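Local coordinates for replication protein (Sphinx1.76-related DNA, PDB 6H24) that probably initiates replication of a small circular DNA as a Rep-type initiator, of which this chain is the winged-helix WH1 domain, at residues Y15-A18 / L19-R23. Numbering follows the deposited sequence.
Sequences YNLA and LVEQR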
loop_
_atom_site.group_PDB
_atom_site.type_symbol
_atom_site.label_atom_id
_atom_site.label_comp_id
_atom_site.label_asym_id
_atom_site.label_seq_id
_atom_site.Cartn_x
_atom_site.Cartn_y
_atom_site.Cartn_z
ATOM N N TYR A 15 -11.923 5.156 -13.960
ATOM C CA TYR A 15 -12.240 6.322 -14.776
ATOM C C TYR A 15 -11.549 7.585 -14.281
ATOM O O TYR A 15 -11.449 8.557 -15.041
ATOM C CB TYR A 15 -13.747 6.581 -14.805
ATOM C CG TYR A 15 -14.602 5.487 -15.408
ATOM C CD1 TYR A 15 -14.116 4.653 -16.408
ATOM C CD2 TYR A 15 -15.911 5.304 -14.985
ATOM C CE1 TYR A 15 -14.915 3.661 -16.964
ATOM C CE2 TYR A 15 -16.712 4.320 -15.528
ATOM C CZ TYR A 15 -16.212 3.500 -16.515
ATOM O OH TYR A 15 -17.023 2.523 -17.049
ATOM N N ASN A 16 -11.103 7.609 -13.027
ATOM C CA ASN A 16 -10.500 8.815 -12.475
ATOM C C ASN A 16 -9.028 8.942 -12.832
ATOM O O ASN A 16 -8.469 10.040 -12.725
ATOM C CB ASN A 16 -10.618 8.819 -10.949
ATOM C CG ASN A 16 -12.030 8.580 -10.473
ATOM O OD1 ASN A 16 -12.992 9.056 -11.073
ATOM N ND2 ASN A 16 -12.164 7.831 -9.384
ATOM N N LEU A 17 -8.387 7.849 -13.237
ATOM C CA LEU A 17 -6.973 7.897 -13.561
ATOM C C LEU A 17 -6.760 8.698 -14.837
ATOM O O LEU A 17 -7.497 8.547 -15.813
ATOM C CB LEU A 17 -6.417 6.486 -13.756
ATOM C CG LEU A 17 -5.948 5.716 -12.526
ATOM C CD1 LEU A 17 -7.029 5.684 -11.456
ATOM C CD2 LEU A 17 -5.510 4.313 -12.933
ATOM N N ALA A 18 -5.723 9.527 -14.841
ATOM C CA ALA A 18 -5.286 10.171 -16.070
ATOM C C ALA A 18 -4.729 9.141 -17.052
ATOM O O ALA A 18 -4.351 8.024 -16.678
ATOM C CB ALA A 18 -4.230 11.236 -15.766
ATOM N N LEU A 19 -4.687 9.531 -18.330
ATOM C CA LEU A 19 -4.172 8.633 -19.359
ATOM C C LEU A 19 -2.765 8.153 -19.016
ATOM O O LEU A 19 -2.448 6.975 -19.199
ATOM C CB LEU A 19 -4.181 9.332 -20.718
ATOM C CG LEU A 19 -3.652 8.543 -21.916
ATOM C CD1 LEU A 19 -4.459 7.276 -22.149
ATOM C CD2 LEU A 19 -3.649 9.420 -23.166
ATOM N N VAL A 20 -1.907 9.047 -18.515
ATOM C CA VAL A 20 -0.533 8.639 -18.239
ATOM C C VAL A 20 -0.502 7.586 -17.134
ATOM O O VAL A 20 0.362 6.699 -17.132
ATOM C CB VAL A 20 0.349 9.847 -17.880
ATOM C CG1 VAL A 20 -0.149 10.532 -16.615
ATOM C CG2 VAL A 20 1.801 9.397 -17.755
ATOM N N GLU A 21 -1.430 7.663 -16.179
ATOM C CA GLU A 21 -1.490 6.662 -15.120
ATOM C C GLU A 21 -1.964 5.320 -15.667
ATOM O O GLU A 21 -1.465 4.267 -15.259
ATOM C CB GLU A 21 -2.417 7.130 -14.008
ATOM C CG GLU A 21 -1.950 8.347 -13.230
ATOM C CD GLU A 21 -3.039 8.825 -12.300
ATOM O OE1 GLU A 21 -3.742 9.799 -12.651
ATOM O OE2 GLU A 21 -3.210 8.207 -11.228
ATOM N N GLN A 22 -2.940 5.348 -16.577
ATOM C CA GLN A 22 -3.367 4.129 -17.252
ATOM C C GLN A 22 -2.215 3.499 -18.019
ATOM O O GLN A 22 -2.024 2.276 -17.980
ATOM C CB GLN A 22 -4.527 4.435 -18.199
ATOM C CG GLN A 22 -5.750 4.974 -17.495
ATOM C CD GLN A 22 -6.916 5.178 -18.430
ATOM O OE1 GLN A 22 -6.847 4.850 -19.614
ATOM N NE2 GLN A 22 -8.005 5.722 -17.900
ATOM N N ARG A 23 -1.424 4.322 -18.705
ATOM C CA ARG A 23 -0.308 3.803 -19.481
ATOM C C ARG A 23 0.816 3.315 -18.577
ATOM O O ARG A 23 1.487 2.327 -18.902
ATOM C CB ARG A 23 0.179 4.875 -20.453
ATOM C CG ARG A 23 -0.801 5.090 -21.595
ATOM C CD ARG A 23 -0.398 6.249 -22.463
ATOM N NE ARG A 23 -1.189 6.322 -23.686
ATOM C CZ ARG A 23 -1.125 7.332 -24.546
ATOM N NH1 ARG A 23 -0.323 8.357 -24.296
ATOM N NH2 ARG A 23 -1.872 7.326 -25.641
#
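The carbonyl oxygen of Ala18 receives two backbone N-H groups from the first turn of helix 19-34. Gln22 N lies 3.0 Å from Ala18 O, nearly in line with the C=O bond, whereas the bond from Glu21 N to the same oxygen is bent to 121° and weak. Ala18 is the N-cap of this helix, which follows helix 2-14 after a short loop in the WH1 domain, a winged-helix module of the Rep3 initiator family. Alanine has no side-chain acceptor with which to cap; instead, the carboxylate of Glu21, three residues on, folds back and takes the backbone N-H of Ala18. This is the returning half of a capping box: Ala18 N to Glu21 OE1 measures 3.0 Å and the bond is fairly straight, although the N-H comes from well above the carboxylate plane. Glu21 CG stands anti to its own carbonyl carbon (chi1 -66°), and the extended chain beyond it carries the acid back over the N-cap. The other oxygen, OE2, forms a salt bridge with Arg77, so the carboxylate ties the helix start to the loop beyond helix 60-75. Its negative charge near the helix N-terminus would also probably interact favourably with the helix dipole.

Leu17, just before the cap, crosses the Glu21 side chain at about a right angle, its CG 3.9 Å from OE2. The buried leucine also packs against Leu74 of helix 60-75 and Phe128 of helix 121-128. Gln22 also reaches Leu17, its CG 4.1 Å from Leu17 CB. On the outer surface of the turn, Leu19 CD2 rests over the centre of the Arg23 guanidinium, 3.5 Å above its plane.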